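Local coordinates for putative cell filamentation protein (Bartonella quintana, PDB 4N67) that is probably a host-targeted Fic-domain effector that transfers AMP from ATP to target proteins, and is seen here with bound ADP, at residues 19-24 / 72-77; 78-83 / 112-117. The protein carries 2 engineered substitutions. One frame throughout, in Å; residues are numbered along the deposited sequence. Where two conformers were deposited one is given.

How the interactions relate
From the N terminus, residues 19-24 run as a loop into helix 30-48; helix 59-70 follows, and interaction 1 closes where the chain leaves that helix, at residues 72-77. The chain passes directly from Ala77 to Gly78, where residues 78-83 open interaction 2; this second loop runs through the short strand pair 85-86/92-93 and closes on the first turns of helix 112-126. The two loops are therefore in series, neither enclosing nor crossing the other, and their centres lie 18 Å apart. Together they fix one continuous connection at both ends: to the N-terminal loop in interaction 1, to helix 112-126 in interaction 2.

Interaction 1. Residues 19-24 / 72-77; sequences ATLKNK and KTFEWA. Engineered in segment 72-77: Lys72 (natural residue Asn).
The carbonyl oxygen Thr73 O is held from 19-24: Lys24 N donates a hydrogen bond to it at 2.8 Å, with an N-H...O angle of 148°, and Asn23 CA adds a bent CA-H...O contact at 3.2 Å. This joins the N-terminal loop to the connection after helix 59-70 of the Fic domain, where residues 74-77 form a type I beta turn closed by Ala77 N on Phe74 O. One residue earlier on the N-terminal loop, Lys22 O meets the edge of the Phe74 ring near its plane, 3.3 Å from CD1. The same oxygen accepts from two waters: one goes on to Trp76 NE1, while the other, bound weakly to Lys22 O, goes on to Glu75 N. The turn is thus tied to Lys22 through solvent as well as directly.

Phe74 is clamped on both faces by its own segment. Thr73 CG2 sits over the ring centre, 3.6 Å above the plane, and Trp76 CZ2 lies across the opposite face toward the rim. Leu21 comes to the ring obliquely, its CB 3.9 Å from Phe74 CE1 and its CD1 near CZ; the Leu21 side chain also touches Leu33 of helix 30-48. Lys24 lies along the backbone of 72-75, its CB against the carbonyl of the engineered Lys72 and its CD beside Glu75 N. In the conformer given, a turn about CG-CD (chi3 57°) brings its ammonium to His71 O, its hydrogen-bond partner, and a water shared with Phe74 O. Within the N-terminal loop, Asn23 OD1 accepts from His25 N, while ND2 reaches back to Leu21 O at 3.0 Å, an almost straight bond (174°) lying in the amide plane.

Interaction 2. Residues 78-83 / 112-117; sequences GVTRDQ and QIQREL
Gln114 and Asp82 join helix 112-126 to the loop 78-83 through one well-aligned bond: Gln114 NE2 donates to Asp82 OD2 at 2.9 Å with an N-H...O angle of 163°. The donor arrives on the syn side of the oxygen, tilted somewhat out of the carboxylate plane, while the acceptor lies close to the amide plane. Although the two side chains run at about a right angle, their flat ends are only 20° from coplanar. The Gln114 chain folds at its second torsion (chi2 -47°), which brings the amide toward Asp82 instead of letting it extend off the helix.

Asp82 has CG between its own N and carbonyl carbon, a placement that swings the carboxylate back over the type I turn of residues 80-83. There its other oxygen accepts a hydrogen bond: Thr80 OG1 donates to Asp82 OD1 at 2.6 Å, on the syn lone pair. Both carboxylate oxygens therefore have donors, which limits rotation of the group. Arg63 of helix 59-70 is a second-shell partner, its NH2 bonding both Thr80 OG1 and Gln114 OE1.

Ile113, the neighbour of Gln114, rests its CD1 over the centre of the Arg81 guanidinium, 3.5 Å above the plane, and also touches Asp82 CB at 4.0 Å. The guanidinium presents a face to this methyl while its nitrogens donate to backbone carbonyls: NE to His153 O, NH1 to Ala108 O and NH2 to Met95 O. His153 opens the HPF...GNGR signature of Fic proteins, and the bound ADP is about 8 Å from the Arg81 side chain, a position consistent with holding together the backbone beside the nucleotide site of the Fic fold.

Interaction 1. Residues 19-24 / 72-77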
ATOM      1  N   ALA A  19      -6.356  -7.792 -21.756  1.00 27.66           N
ATOM      2  CA  ALA A  19      -5.468  -7.661 -20.603  1.00 27.52           C
ATOM      3  C   ALA A  19      -5.605  -6.271 -19.977  1.00 24.30           C
ATOM      4  O   ALA A  19      -4.767  -5.864 -19.187  1.00 24.55           O
ATOM      5  CB  ALA A  19      -4.018  -7.896 -21.014  1.00 28.91           C
ATOM      6  N   THR A  20      -6.653  -5.544 -20.351  1.00 22.97           N
ATOM      7  CA  THR A  20      -6.907  -4.223 -19.782  1.00 20.59           C
ATOM      8  C   THR A  20      -7.936  -4.301 -18.646  1.00 17.93           C
ATOM      9  O   THR A  20      -9.051  -4.772 -18.839  1.00 17.80           O
ATOM     10  CB  THR A  20      -7.427  -3.262 -20.855  1.00 21.63           C
ATOM     11  OG1 THR A  20      -6.464  -3.185 -21.927  1.00 23.48           O
ATOM     12  CG2 THR A  20      -7.627  -1.877 -20.307  1.00 21.60           C
ATOM     13  N   LEU A  21      -7.517  -3.845 -17.482  1.00 16.22           N
ATOM     14  CA  LEU A  21      -8.386  -3.765 -16.319  1.00 15.46           C
ATOM     15  C   LEU A  21      -9.531  -2.814 -16.610  1.00 14.95           C
ATOM     16  O   LEU A  21      -9.305  -1.712 -17.125  1.00 14.35           O
ATOM     17  CB  LEU A  21      -7.634  -3.267 -15.100  1.00 15.67           C
ATOM     18  CG  LEU A  21      -6.563  -4.223 -14.521  1.00 16.08           C
ATOM     19  CD1 LEU A  21      -5.625  -3.534 -13.541  1.00 16.54           C
ATOM     20  CD2 LEU A  21      -7.269  -5.382 -13.866  1.00 16.50           C
ATOM     21  N   LYS A  22     -10.735  -3.222 -16.239  1.00 13.46           N
ATOM     22  CA  LYS A  22     -11.887  -2.342 -16.291  1.00 13.33           C
ATOM     23  C   LYS A  22     -11.553  -1.049 -15.529  1.00 12.34           C
ATOM     24  O   LYS A  22     -11.052  -1.076 -14.413  1.00 12.02           O
ATOM     25  CB  LYS A  22     -13.101  -3.012 -15.651  1.00 13.72           C
ATOM     26  CG  LYS A  22     -13.648  -4.198 -16.423  1.00 14.86           C
ATOM     27  CD  LYS A  22     -14.805  -4.892 -15.724  1.00 15.18           C
ATOM     28  CE  LYS A  22     -15.234  -6.133 -16.500  1.00 16.26           C
ATOM     29  NZ  LYS A  22     -16.338  -6.810 -15.780  1.00 17.09           N
ATOM     30  N   ASN A  23     -11.895   0.083 -16.126  1.00 12.17           N
ATOM     31  CA  ASN A  23     -11.535   1.370 -15.545  1.00 11.78           C
ATOM     32  C   ASN A  23     -12.567   2.415 -15.912  1.00 11.80           C
ATOM     33  O   ASN A  23     -13.399   2.207 -16.800  1.00 13.21           O
ATOM     34  CB  ASN A  23     -10.139   1.808 -15.995  1.00 11.89           C
ATOM     35  CG  ASN A  23     -10.065   2.087 -17.486  1.00 12.35           C
ATOM     36  OD1 ASN A  23     -10.338   3.202 -17.944  1.00 12.76           O
ATOM     37  ND2 ASN A  23      -9.776   1.058 -18.285  1.00 12.85           N
ATOM     38  N   LYS A  24     -12.481   3.560 -15.245  0.50 11.78           N
ATOM     39  CA  LYS A  24     -13.452   4.635 -15.418  0.50 12.15           C
ATOM     40  C   LYS A  24     -13.009   5.703 -16.412  0.50 12.31           C
ATOM     41  O   LYS A  24     -13.754   6.639 -16.681  0.50 12.76           O
ATOM     42  CB  LYS A  24     -13.736   5.260 -14.058  0.50 12.38           C
ATOM     43  CG  LYS A  24     -14.456   4.267 -13.139  0.50 12.71           C
ATOM     44  CD  LYS A  24     -14.502   4.677 -11.682  0.50 13.17           C
ATOM     45  CE  LYS A  24     -15.150   6.026 -11.443  0.50 14.16           C
ATOM     46  NZ  LYS A  24     -15.535   6.162 -10.011  0.50 14.67           N
ATOM     47  N   LYS A  72     -11.041   7.491  -9.026  1.00 11.70           N
ATOM     48  CA  LYS A  72     -11.333   7.993 -10.374  1.00 12.59           C
ATOM     49  C   LYS A  72     -10.907   6.998 -11.453  1.00 12.03           C
ATOM     50  O   LYS A  72     -11.295   7.146 -12.607  1.00 11.71           O
ATOM     51  CB  LYS A  72     -10.692   9.360 -10.608  1.00 14.59           C
ATOM     52  CG  LYS A  72     -11.288  10.375  -9.646  1.00 16.69           C
ATOM     53  CD  LYS A  72     -10.707  11.758  -9.752  1.00 20.23           C
ATOM     54  CE  LYS A  72     -10.978  12.549  -8.469  1.00 22.23           C
ATOM     55  NZ  LYS A  72      -9.993  13.631  -8.171  1.00 23.60           N
ATOM     56  N   THR A  73     -10.150   5.969 -11.075  1.00 10.96           N
ATOM     57  CA  THR A  73      -9.662   4.964 -12.027  1.00 11.01           C
ATOM     58  C   THR A  73     -10.445   3.667 -11.949  1.00 10.74           C
ATOM     59  O   THR A  73     -10.836   3.117 -12.972  1.00 11.09           O
ATOM     60  CB  THR A  73      -8.149   4.701 -11.757  1.00 10.90           C
ATOM     61  OG1 THR A  73      -7.421   5.939 -11.944  1.00 11.16           O
ATOM     62  CG2 THR A  73      -7.595   3.564 -12.624  1.00 11.41           C
ATOM     63  N   PHE A  74     -10.641   3.128 -10.742  1.00 10.64           N
ATOM     64  CA  PHE A  74     -11.277   1.829 -10.562  1.00 10.83           C
ATOM     65  C   PHE A  74     -12.556   1.915  -9.728  1.00 10.78           C
ATOM     66  O   PHE A  74     -12.560   2.563  -8.673  1.00 10.66           O
ATOM     67  CB  PHE A  74     -10.323   0.856  -9.860  1.00 11.03           C
ATOM     68  CG  PHE A  74      -9.081   0.548 -10.624  1.00 11.12           C
ATOM     69  CD1 PHE A  74      -9.161   0.068 -11.926  1.00 11.91           C
ATOM     70  CD2 PHE A  74      -7.815   0.746 -10.062  1.00 11.52           C
ATOM     71  CE1 PHE A  74      -8.011  -0.251 -12.633  1.00 12.55           C
ATOM     72  CE2 PHE A  74      -6.659   0.438 -10.783  1.00 11.92           C
ATOM     73  CZ  PHE A  74      -6.772  -0.069 -12.070  1.00 12.77           C
ATOM     74  N   GLU A  75     -13.606   1.215 -10.191  1.00 11.33           N
ATOM     75  CA  GLU A  75     -14.883   1.129  -9.442  1.00 11.41           C
ATOM     76  C   GLU A  75     -14.695   0.523  -8.054  1.00 11.16           C
ATOM     77  O   GLU A  75     -15.400   0.911  -7.099  1.00 12.11           O
ATOM     78  CB  GLU A  75     -15.937   0.331 -10.199  1.00 12.17           C
ATOM     79  CG  GLU A  75     -16.476   1.034 -11.446  1.00 12.56           C
ATOM     80  CD  GLU A  75     -17.511   0.199 -12.168  1.00 13.48           C
ATOM     81  OE1 GLU A  75     -18.371  -0.398 -11.489  1.00 13.60           O
ATOM     82  OE2 GLU A  75     -17.484   0.158 -13.403  1.00 14.44           O
ATOM     83  N   TRP A  76     -13.730  -0.390  -7.957  1.00 11.00           N
ATOM     84  CA  TRP A  76     -13.451  -1.110  -6.707  1.00 11.23           C
ATOM     85  C   TRP A  76     -12.419  -0.427  -5.838  1.00 10.70           C
ATOM     86  O   TRP A  76     -11.922  -1.041  -4.875  1.00 10.67           O
ATOM     87  CB  TRP A  76     -13.017  -2.573  -6.996  1.00 11.62           C
ATOM     88  CG  TRP A  76     -11.989  -2.687  -8.071  1.00 11.81           C
ATOM     89  CD1 TRP A  76     -12.216  -2.873  -9.425  1.00 12.88           C
ATOM     90  CD2 TRP A  76     -10.568  -2.584  -7.928  1.00 11.95           C
ATOM     91  NE1 TRP A  76     -11.031  -2.884 -10.094  1.00 12.56           N
ATOM     92  CE2 TRP A  76     -10.005  -2.741  -9.203  1.00 12.17           C
ATOM     93  CE3 TRP A  76      -9.707  -2.452  -6.832  1.00 11.95           C
ATOM     94  CZ2 TRP A  76      -8.630  -2.708  -9.415  1.00 12.32           C
ATOM     95  CZ3 TRP A  76      -8.355  -2.411  -7.052  1.00 12.25           C
ATOM     96  CH2 TRP A  76      -7.835  -2.525  -8.349  1.00 12.35           C
ATOM     97  N   ALA A  77     -12.080   0.837  -6.089  1.00 10.43           N
ATOM     98  CA  ALA A  77     -11.120   1.525  -5.212  1.00 10.48           C
ATOM     99  C   ALA A  77     -11.623   1.438  -3.767  1.00 10.61           C
ATOM    100  O   ALA A  77     -12.790   1.671  -3.489  1.00 11.56           O
ATOM    101  CB  ALA A  77     -10.943   2.983  -5.604  1.00 10.54           C
TER
HETATM  102  O   HOH W   1     -10.731  -3.453 -12.886  1.00 17.03           O
HETATM  103  O   HOH W   2     -13.235  -0.132 -12.722  1.00 17.56           O
HETATM  104  O   HOH W   3     -14.572   4.324  -7.831  1.00 20.47           O

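Interaction 2. Residues 78-83 / 112-117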
ATOM      1  N   GLY A  78     -10.688   1.156  -2.864  1.00 10.70           N
ATOM      2  CA  GLY A  78     -10.987   1.030  -1.439  1.00 10.98           C
ATOM      3  C   GLY A  78     -11.485  -0.334  -1.016  1.00 11.37           C
ATOM      4  O   GLY A  78     -11.687  -0.543   0.167  1.00 12.83           O
ATOM      5  N   VAL A  79     -11.700  -1.234  -1.961  1.00 11.22           N
ATOM      6  CA  VAL A  79     -12.262  -2.564  -1.658  1.00 11.50           C
ATOM      7  C   VAL A  79     -11.132  -3.589  -1.729  1.00 11.45           C
ATOM      8  O   VAL A  79     -10.383  -3.639  -2.718  1.00 11.97           O
ATOM      9  CB  VAL A  79     -13.390  -2.929  -2.649  1.00 12.10           C
ATOM     10  CG1 VAL A  79     -14.025  -4.267  -2.267  1.00 12.84           C
ATOM     11  CG2 VAL A  79     -14.429  -1.834  -2.708  1.00 12.55           C
ATOM     12  N   THR A  80     -11.026  -4.419  -0.697  1.00 11.85           N
ATOM     13  CA  THR A  80      -9.966  -5.427  -0.666  1.00 12.04           C
ATOM     14  C   THR A  80     -10.358  -6.639  -1.514  1.00 12.61           C
ATOM     15  O   THR A  80     -11.536  -6.907  -1.734  1.00 13.47           O
ATOM     16  CB  THR A  80      -9.581  -5.810   0.780  1.00 12.50           C
ATOM     17  OG1 THR A  80     -10.749  -6.193   1.509  1.00 13.61           O
ATOM     18  CG2 THR A  80      -8.868  -4.662   1.472  1.00 12.49           C
ATOM     19  N   ARG A  81      -9.359  -7.370  -1.974  1.00 12.54           N
ATOM     20  CA  ARG A  81      -9.529  -8.385  -3.009  1.00 13.17           C
ATOM     21  C   ARG A  81     -10.091  -9.703  -2.520  1.00 15.02           C
ATOM     22  O   ARG A  81     -10.410 -10.564  -3.341  1.00 15.56           O
ATOM     23  CB  ARG A  81      -8.205  -8.605  -3.758  1.00 12.84           C
ATOM     24  CG  ARG A  81      -7.074  -9.158  -2.892  1.00 12.78           C
ATOM     25  CD  ARG A  81      -5.756  -9.335  -3.642  1.00 12.40           C
ATOM     26  NE  ARG A  81      -4.684  -9.543  -2.672  1.00 12.44           N
ATOM     27  CZ  ARG A  81      -4.429 -10.683  -2.041  1.00 12.44           C
ATOM     28  NH1 ARG A  81      -3.496 -10.702  -1.120  1.00 12.44           N
ATOM     29  NH2 ARG A  81      -5.044 -11.813  -2.394  1.00 12.98           N
ATOM     30  N   ASP A  82     -10.243  -9.824  -1.210  1.00 16.33           N
ATOM     31  CA  ASP A  82     -10.917 -10.963  -0.618  1.00 19.00           C
ATOM     32  C   ASP A  82     -12.424 -10.821  -0.758  1.00 21.25           C
ATOM     33  O   ASP A  82     -13.135 -11.829  -0.690  1.00 24.30           O
ATOM     34  CB  ASP A  82     -10.521 -11.133   0.849  1.00 19.79           C
ATOM     35  CG  ASP A  82     -10.789  -9.907   1.691  1.00 20.36           C
ATOM     36  OD1 ASP A  82     -10.568  -8.744   1.243  1.00 19.09           O
ATOM     37  OD2 ASP A  82     -11.190 -10.073   2.835  1.00 23.01           O
ATOM     38  N   GLN A  83     -12.899  -9.592  -0.937  1.00 21.04           N
ATOM     39  CA  GLN A  83     -14.329  -9.260  -0.890  1.00 23.88           C
ATOM     40  C   GLN A  83     -14.898  -9.262  -2.294  1.00 22.89           C
ATOM     41  O   GLN A  83     -14.311  -8.670  -3.184  1.00 23.85           O
ATOM     42  CB  GLN A  83     -14.528  -7.890  -0.250  1.00 26.03           C
ATOM     43  CG  GLN A  83     -14.087  -7.870   1.208  1.00 30.08           C
ATOM     44  CD  GLN A  83     -14.385  -6.555   1.902  1.00 34.37           C
ATOM     45  OE1 GLN A  83     -15.124  -5.714   1.386  1.00 41.55           O
ATOM     46  NE2 GLN A  83     -13.819  -6.375   3.084  1.00 37.56           N
ATOM     47  N   GLN A 112      -6.840 -14.335   5.386  1.00 20.10           N
ATOM     48  CA  GLN A 112      -5.560 -13.901   5.934  1.00 19.31           C
ATOM     49  C   GLN A 112      -5.384 -12.387   5.786  1.00 17.15           C
ATOM     50  O   GLN A 112      -4.675 -11.763   6.572  1.00 17.00           O
ATOM     51  CB  GLN A 112      -4.397 -14.579   5.226  1.00 19.57           C
ATOM     52  CG  GLN A 112      -4.329 -16.041   5.566  1.00 21.04           C
ATOM     53  CD  GLN A 112      -3.229 -16.771   4.838  1.00 21.84           C
ATOM     54  OE1 GLN A 112      -2.573 -16.224   3.942  1.00 21.17           O
ATOM     55  NE2 GLN A 112      -3.017 -18.036   5.218  1.00 22.61           N
ATOM     56  N   ILE A 113      -5.977 -11.814   4.749  1.00 16.63           N
ATOM     57  CA  ILE A 113      -5.818 -10.378   4.490  1.00 15.70           C
ATOM     58  C   ILE A 113      -6.396  -9.635   5.678  1.00 16.26           C
ATOM     59  O   ILE A 113      -5.742  -8.781   6.235  1.00 15.31           O
ATOM     60  CB  ILE A 113      -6.516  -9.936   3.193  1.00 15.55           C
ATOM     61  CG1 ILE A 113      -5.848 -10.584   1.963  1.00 15.73           C
ATOM     62  CG2 ILE A 113      -6.534  -8.418   3.078  1.00 15.51           C
ATOM     63  CD1 ILE A 113      -6.609 -10.324   0.667  1.00 15.89           C
ATOM     64  N   GLN A 114      -7.622  -9.967   6.055  1.00 18.02           N
ATOM     65  CA  GLN A 114      -8.260  -9.270   7.194  1.00 20.32           C
ATOM     66  C   GLN A 114      -7.538  -9.544   8.508  1.00 19.73           C
ATOM     67  O   GLN A 114      -7.346  -8.621   9.329  1.00 19.63           O
ATOM     68  CB  GLN A 114      -9.720  -9.690   7.333  1.00 23.47           C
ATOM     69  CG  GLN A 114     -10.622  -9.329   6.156  1.00 26.54           C
ATOM     70  CD  GLN A 114     -10.479  -7.896   5.675  1.00 28.94           C
ATOM     71  OE1 GLN A 114     -10.394  -6.937   6.465  1.00 35.19           O
ATOM     72  NE2 GLN A 114     -10.457  -7.737   4.366  1.00 31.84           N
ATOM     73  N   ARG A 115      -7.134 -10.794   8.707  1.00 19.63           N
ATOM     74  CA  ARG A 115      -6.451 -11.187   9.938  1.00 19.95           C
ATOM     75  C   ARG A 115      -5.118 -10.461  10.087  1.00 18.45           C
ATOM     76  O   ARG A 115      -4.770  -9.993  11.175  1.00 18.48           O
ATOM     77  CB  ARG A 115      -6.250 -12.728  10.011  1.00 22.12           C
ATOM     78  CG  ARG A 115      -7.485 -13.522  10.417  1.00 24.88           C
ATOM     79  CD  ARG A 115      -7.236 -15.041  10.466  1.00 26.99           C
ATOM     80  NE  ARG A 115      -7.706 -15.662   9.224  1.00 29.26           N
ATOM     81  CZ  ARG A 115      -7.015 -16.465   8.416  1.00 30.45           C
ATOM     82  NH1 ARG A 115      -7.587 -16.903   7.303  1.00 31.57           N
ATOM     83  NH2 ARG A 115      -5.776 -16.831   8.691  1.00 30.42           N
ATOM     84  N   GLU A 116      -4.363 -10.365   8.992  1.00 16.76           N
ATOM     85  CA  GLU A 116      -3.102  -9.645   9.039  1.00 16.46           C
ATOM     86  C   GLU A 116      -3.278  -8.149   9.258  1.00 15.40           C
ATOM     87  O   GLU A 116      -2.486  -7.548   9.960  1.00 15.32           O
ATOM     88  CB  GLU A 116      -2.261  -9.924   7.795  1.00 16.36           C
ATOM     89  CG  GLU A 116      -1.790 -11.378   7.756  1.00 17.43           C
ATOM     90  CD  GLU A 116      -1.017 -11.764   6.516  1.00 18.43           C
ATOM     91  OE1 GLU A 116      -0.413 -10.876   5.885  1.00 17.08           O
ATOM     92  OE2 GLU A 116      -0.975 -12.984   6.197  1.00 19.98           O
ATOM     93  N   LEU A 117      -4.271  -7.536   8.639  1.00 15.49           N
ATOM     94  CA  LEU A 117      -4.512  -6.113   8.865  1.00 15.32           C
ATOM     95  C   LEU A 117      -4.955  -5.883  10.308  1.00 15.75           C
ATOM     96  O   LEU A 117      -4.529  -4.891  10.906  1.00 16.16           O
ATOM     97  CB  LEU A 117      -5.566  -5.575   7.905  1.00 15.17           C
ATOM     98  CG  LEU A 117      -5.097  -5.555   6.454  1.00 15.16           C
ATOM     99  CD1 LEU A 117      -6.224  -5.132   5.549  1.00 15.74           C
ATOM    100  CD2 LEU A 117      -3.870  -4.672   6.263  1.00 15.36           C
TER